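Local coordinates for protein ML032222a iGluR (Mnemiopsis leidyi, PDB 4YKI) that binds glycine in the ligand-binding domain of a ctenophore ionotropic glutamate receptor, probably to open the ion channel of which the domain forms part, at residues D103-F108 with S230-F235; G36-M41 with Y214-P219. All coordinates share one frame; numbering follows the deposited sequence. Where two conformers were deposited one is given.

Contact 1 of 2, residues D103-F108 with S230-F235; sequences DYSFPF and SHLLKF
Phe106 and Leu232 face each other where segment 103-108 meets helix 225-238, their CA atoms 6.4 Å apart. The tight part is the packing of the Phe106 ring. A first torsion of -169°, with CG anti to the backbone N, directs the ring toward the helix, against the side chain of Leu233. CB of Leu233 makes a CH-pi contact over one face, 4.2 Å from the ring centroid and 14° off its normal, while Leu233 CD1 touches Phe106 CZ at 3.6 Å. CD of the following Pro107 lies over the opposite face; both groups sit toward the rim. Were the ring cut back to an alanine here, a gap would probably open between Pro107 and Leu233, leaving Leu233 CB without its aromatic face.

Leu232 packs differently: the methyl CD1 sits against polar atoms, 3.3 Å from Ser105 OG and 3.6 Å from Phe106 O. A serine suits this buried place because Ser105 OG donates to Phe106 O (2.9 Å), from above the carbonyl plane, and accepts from the backbone N of Phe216. Asp229, on the same helix, binds the backbone N of Phe106.

The outward part of the helix is looser: Ser230 and Lys234 are partly exposed and make no close contact with 103-108. Pro107, by contrast, is buried and packs on Pro107 of the second subunit. The contact thus sets the residues around and beyond Ser105 on helix 225-238, which follows strand 202-218 of the same sheet, in a domain consistent with the periplasmic-binding-protein-like fold.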
loop_
_atom_site.group_PDB
_atom_site.type_symbol
_atom_site.label_atom_id
_atom_site.label_comp_id
_atom_site.label_asym_id
_atom_site.label_seq_id
_atom_site.Cartn_x
_atom_site.Cartn_y
_atom_site.Cartn_z
ATOM N N ASP B 103 11.750 1.057 10.979
ATOM C CA ASP B 103 10.694 1.723 10.230
ATOM C C ASP B 103 10.651 1.183 8.811
ATOM O O ASP B 103 11.579 0.506 8.333
ATOM C CB ASP B 103 10.928 3.232 10.182
ATOM C CG ASP B 103 10.563 3.945 11.488
ATOM O OD1 ASP B 103 9.933 3.346 12.386
ATOM O OD2 ASP B 103 10.896 5.138 11.577
ATOM N N TYR B 104 9.550 1.490 8.138
ATOM C CA TYR B 104 9.397 1.230 6.718
ATOM C C TYR B 104 9.234 2.546 5.976
ATOM O O TYR B 104 8.669 3.505 6.503
ATOM C CB TYR B 104 8.179 0.368 6.456
ATOM C CG TYR B 104 8.318 -1.061 6.887
ATOM C CD1 TYR B 104 8.947 -1.987 6.066
ATOM C CD2 TYR B 104 7.801 -1.505 8.102
ATOM C CE1 TYR B 104 9.041 -3.307 6.433
ATOM C CE2 TYR B 104 7.877 -2.830 8.478
ATOM C CZ TYR B 104 8.522 -3.720 7.643
ATOM O OH TYR B 104 8.545 -5.033 8.003
ATOM N N SER B 105 9.672 2.549 4.725
ATOM C CA SER B 105 9.348 3.615 3.791
ATOM C C SER B 105 7.890 3.557 3.363
ATOM O O SER B 105 7.190 2.583 3.630
ATOM C CB SER B 105 10.213 3.500 2.535
ATOM O OG SER B 105 9.809 2.412 1.722
ATOM N N PHE B 106 7.457 4.591 2.659
ATOM C CA PHE B 106 6.237 4.514 1.888
ATOM C C PHE B 106 6.263 3.236 1.035
ATOM O O PHE B 106 7.293 2.923 0.436
ATOM C CB PHE B 106 6.113 5.745 0.993
ATOM C CG PHE B 106 4.760 5.877 0.363
ATOM C CD1 PHE B 106 3.701 6.411 1.079
ATOM C CD2 PHE B 106 4.527 5.412 -0.920
ATOM C CE1 PHE B 106 2.442 6.492 0.528
ATOM C CE2 PHE B 106 3.263 5.493 -1.476
ATOM C CZ PHE B 106 2.229 6.031 -0.752
ATOM N N PRO B 107 5.155 2.497 0.984
ATOM C CA PRO B 107 5.234 1.188 0.328
ATOM C C PRO B 107 4.986 1.267 -1.166
ATOM O O PRO B 107 4.374 2.236 -1.633
ATOM C CB PRO B 107 4.122 0.400 1.024
ATOM C CG PRO B 107 3.103 1.402 1.381
ATOM C CD PRO B 107 3.879 2.666 1.711
ATOM N N PHE B 108 5.411 0.242 -1.897
ATOM C CA PHE B 108 5.277 0.242 -3.345
ATOM C C PHE B 108 4.548 -0.952 -3.971
ATOM O O PHE B 108 4.360 -0.957 -5.174
ATOM C CB PHE B 108 6.650 0.457 -4.016
ATOM C CG PHE B 108 7.663 -0.647 -3.772
ATOM C CD1 PHE B 108 7.770 -1.723 -4.652
ATOM C CD2 PHE B 108 8.542 -0.593 -2.696
ATOM C CE1 PHE B 108 8.716 -2.738 -4.445
ATOM C CE2 PHE B 108 9.489 -1.597 -2.488
ATOM C CZ PHE B 108 9.564 -2.677 -3.355
ATOM N N SER B 230 8.919 10.596 0.136
ATOM C CA SER B 230 8.418 11.519 -0.870
ATOM C C SER B 230 8.709 10.998 -2.278
ATOM O O SER B 230 7.843 10.966 -3.154
ATOM C CB SER B 230 9.041 12.907 -0.685
ATOM O OG SER B 230 8.494 13.578 0.437
ATOM N N HIS B 231 9.950 10.583 -2.490
ATOM C CA HIS B 231 10.384 10.160 -3.805
ATOM C C HIS B 231 9.731 8.838 -4.208
ATOM O O HIS B 231 9.361 8.671 -5.363
ATOM C CB HIS B 231 11.910 10.141 -3.880
ATOM C CG HIS B 231 12.494 11.505 -4.073
ATOM N ND1 HIS B 231 13.191 11.885 -5.202
ATOM C CD2 HIS B 231 12.530 12.569 -3.241
ATOM C CE1 HIS B 231 13.629 13.124 -5.054
ATOM N NE2 HIS B 231 13.222 13.567 -3.881
ATOM N N LEU B 232 9.527 7.911 -3.271
ATOM C CA LEU B 232 8.799 6.688 -3.597
ATOM C C LEU B 232 7.327 6.950 -3.931
ATOM O O LEU B 232 6.775 6.341 -4.846
ATOM C CB LEU B 232 8.929 5.647 -2.472
ATOM C CG LEU B 232 10.314 5.030 -2.311
ATOM C CD1 LEU B 232 10.303 4.111 -1.120
ATOM C CD2 LEU B 232 10.701 4.265 -3.556
ATOM N N LEU B 233 6.685 7.863 -3.209
ATOM C CA LEU B 233 5.314 8.262 -3.556
ATOM C C LEU B 233 5.256 8.839 -4.976
ATOM O O LEU B 233 4.380 8.499 -5.759
ATOM C CB LEU B 233 4.779 9.230 -2.520
ATOM C CG LEU B 233 3.377 9.799 -2.766
ATOM C CD1 LEU B 233 2.331 8.770 -3.134
ATOM C CD2 LEU B 233 2.964 10.589 -1.534
ATOM N N LYS B 234 6.213 9.688 -5.323
ATOM C CA LYS B 234 6.253 10.249 -6.666
ATOM C C LYS B 234 6.431 9.153 -7.724
ATOM O O LYS B 234 5.744 9.147 -8.731
ATOM C CB LYS B 234 7.355 11.307 -6.778
ATOM C CG LYS B 234 7.239 12.217 -7.998
ATOM C CD LYS B 234 5.950 13.037 -7.965
ATOM C CE LYS B 234 5.924 14.168 -8.982
ATOM N NZ LYS B 234 4.563 14.737 -9.144
ATOM N N PHE B 235 7.346 8.213 -7.496
ATOM C CA PHE B 235 7.518 7.098 -8.431
ATOM C C PHE B 235 6.171 6.401 -8.660
ATOM O O PHE B 235 5.816 6.080 -9.784
ATOM C CB PHE B 235 8.472 6.025 -7.858
ATOM C CG PHE B 235 9.945 6.374 -7.852
ATOM C CD1 PHE B 235 10.448 7.523 -8.411
ATOM C CD2 PHE B 235 10.820 5.469 -7.304
ATOM C CE1 PHE B 235 11.803 7.779 -8.389
ATOM C CE2 PHE B 235 12.165 5.715 -7.271
ATOM C CZ PHE B 235 12.672 6.863 -7.817
#

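Contact 2 of 2, residues G36-M41 with Y214-P219; sequences GMVNDM and YAFGLP
Val38 and Phe216 mark the nearest approach of the two backbones, 9.6 Å between their CA atoms, where the start of helix 37-49 passes strand 202-218. This is helix-on-sheet packing in a domain consistent with the periplasmic-binding-protein-like fold, and at such a separation side chains must bridge the gap. Gly36 is the N-cap residue; its backbone angles (phi 128°) would press a side chain against the preceding carbonyl, so glycine fits the place. The first turn is formed by the bonds from Asp40 N to Gly36 O and from Met41 N to Met37 O.

Phe216 supplies most of the bridge, a long flat group spanning what a small residue could not. With CG anti to the carbonyl carbon (chi1 -71°), the ring points at the helix and its outer end rests against both Val38 and Met41. Val38, branched and compact, comes from the opposite direction and sets CG1 against Phe216 CE1 at 3.9 Å. The Met41 side chain approaches at a slant and touches with its terminal methyl alone; a flexible, unbranched chain suits this reach. Met87 also packs on Phe216, and Phe20 on Val38, adding to the apolar packing.

Tyr214, two residues before Phe216, touches the bound glycine and bonds through OH to Glu188, so the strand that carries this packing also carries part of the ligand pocket. A bend in the Met41 chain at chi3 (66°) swings the terminal methyl round, bringing CE to 3.8 Å from Phe216 CZ.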
loop_
_atom_site.group_PDB
_atom_site.type_symbol
_atom_site.label_atom_id
_atom_site.label_comp_id
_atom_site.label_asym_id
_atom_site.label_seq_id
_atom_site.Cartn_x
_atom_site.Cartn_y
_atom_site.Cartn_z
ATOM N N GLY B 36 17.666 -5.314 -11.652
ATOM C CA GLY B 36 16.302 -5.668 -11.322
ATOM C C GLY B 36 15.441 -4.462 -11.004
ATOM O O GLY B 36 15.897 -3.321 -11.087
ATOM N N MET B 37 14.178 -4.716 -10.672
ATOM C CA MET B 37 13.236 -3.650 -10.362
ATOM C C MET B 37 13.728 -2.751 -9.240
ATOM O O MET B 37 13.675 -1.518 -9.350
ATOM C CB MET B 37 11.883 -4.256 -10.002
ATOM C CG MET B 37 10.881 -3.232 -9.509
ATOM S SD MET B 37 9.274 -3.970 -9.254
ATOM C CE MET B 37 8.283 -2.558 -8.777
ATOM N N VAL B 38 14.177 -3.343 -8.141
ATOM C CA VAL B 38 14.637 -2.531 -7.022
ATOM C C VAL B 38 15.908 -1.758 -7.392
ATOM O O VAL B 38 16.065 -0.595 -7.038
ATOM C CB VAL B 38 14.822 -3.380 -5.737
ATOM C CG1 VAL B 38 15.575 -2.629 -4.660
ATOM C CG2 VAL B 38 13.437 -3.786 -5.214
ATOM N N ASN B 39 16.833 -2.396 -8.108
ATOM C CA ASN B 39 18.011 -1.689 -8.556
ATOM C C ASN B 39 17.652 -0.457 -9.385
ATOM O O ASN B 39 18.243 0.600 -9.224
ATOM C CB ASN B 39 18.946 -2.597 -9.346
ATOM C CG ASN B 39 20.230 -1.892 -9.708
ATOM O OD1 ASN B 39 21.007 -1.513 -8.842
ATOM N ND2 ASN B 39 20.460 -1.708 -10.994
ATOM N N ASP B 40 16.693 -0.603 -10.293
ATOM C CA ASP B 40 16.263 0.532 -11.114
ATOM C C ASP B 40 15.688 1.653 -10.241
ATOM O O ASP B 40 15.915 2.815 -10.516
ATOM C CB ASP B 40 15.220 0.102 -12.162
ATOM C CG ASP B 40 15.804 -0.663 -13.329
ATOM O OD1 ASP B 40 17.039 -0.711 -13.482
ATOM O OD2 ASP B 40 14.988 -1.169 -14.123
ATOM N N MET B 41 14.951 1.304 -9.188
ATOM C CA MET B 41 14.459 2.291 -8.231
ATOM C C MET B 41 15.613 3.012 -7.528
ATOM O O MET B 41 15.597 4.232 -7.406
ATOM C CB MET B 41 13.563 1.609 -7.198
ATOM C CG MET B 41 12.278 1.057 -7.783
ATOM S SD MET B 41 11.378 -0.065 -6.723
ATOM C CE MET B 41 10.866 1.012 -5.371
ATOM N N TYR B 214 5.180 -4.517 0.205
ATOM C CA TYR B 214 6.607 -4.374 0.053
ATOM C C TYR B 214 6.992 -2.900 0.191
ATOM O O TYR B 214 6.339 -2.009 -0.358
ATOM C CB TYR B 214 7.082 -4.885 -1.318
ATOM C CG TYR B 214 6.945 -6.367 -1.529
ATOM C CD1 TYR B 214 7.156 -7.264 -0.489
ATOM C CD2 TYR B 214 6.630 -6.871 -2.772
ATOM C CE1 TYR B 214 7.054 -8.650 -0.706
ATOM C CE2 TYR B 214 6.553 -8.225 -2.998
ATOM C CZ TYR B 214 6.750 -9.113 -1.974
ATOM O OH TYR B 214 6.640 -10.448 -2.257
ATOM N N ALA B 215 8.047 -2.654 0.957
ATOM C CA ALA B 215 8.569 -1.335 1.175
ATOM C C ALA B 215 10.074 -1.476 1.369
ATOM O O ALA B 215 10.615 -2.588 1.306
ATOM C CB ALA B 215 7.915 -0.705 2.393
ATOM N N PHE B 216 10.766 -0.359 1.556
ATOM C CA PHE B 216 12.164 -0.401 1.971
ATOM C C PHE B 216 12.201 -0.289 3.508
ATOM O O PHE B 216 11.287 0.266 4.143
ATOM C CB PHE B 216 12.965 0.734 1.312
ATOM C CG PHE B 216 13.198 0.582 -0.181
ATOM C CD1 PHE B 216 12.904 -0.572 -0.876
ATOM C CD2 PHE B 216 13.755 1.633 -0.873
ATOM C CE1 PHE B 216 13.150 -0.664 -2.243
ATOM C CE2 PHE B 216 14.003 1.537 -2.241
ATOM C CZ PHE B 216 13.702 0.373 -2.899
ATOM N N GLY B 217 13.270 -0.808 4.106
ATOM C CA GLY B 217 13.461 -0.709 5.548
ATOM C C GLY B 217 14.399 0.422 5.922
ATOM O O GLY B 217 15.391 0.650 5.237
ATOM N N LEU B 218 14.066 1.146 6.988
ATOM C CA LEU B 218 14.839 2.277 7.464
ATOM C C LEU B 218 15.036 2.168 8.964
ATOM O O LEU B 218 14.136 1.739 9.668
ATOM C CB LEU B 218 14.109 3.594 7.165
ATOM C CG LEU B 218 14.108 3.961 5.672
ATOM C CD1 LEU B 218 12.974 4.916 5.299
ATOM C CD2 LEU B 218 15.448 4.535 5.293
ATOM N N PRO B 219 16.199 2.589 9.475
ATOM C CA PRO B 219 16.345 2.557 10.932
ATOM C C PRO B 219 15.481 3.629 11.572
ATOM O O PRO B 219 15.234 4.662 10.962
ATOM C CB PRO B 219 17.831 2.852 11.144
ATOM C CG PRO B 219 18.217 3.632 9.976
ATOM C CD PRO B 219 17.346 3.234 8.820
#

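How the contacts relate
Of the parts joined here, helix 37-49 comes first in the chain, after strands 9-13, 22-23 and 34-35; then come segment 103-108, strand 202-218 and finally helix 225-238. Contact 2 closes a loop when residues 214-219 return to 36-41; contact 1 closes another when 230-235 meet 103-108. The segments alternate, so the two loops cross. Strands 103-104 and 202-218 are antiparallel neighbours in one sheet, and the probable hydrogen bonds Asp103 N to Leu218 O and Ser105 N to Phe216 O link the contacts directly, their centres about 9 Å apart. Met41 of contact 2 also touches Leu232 of contact 1, bringing the early and late helices together beside that sheet.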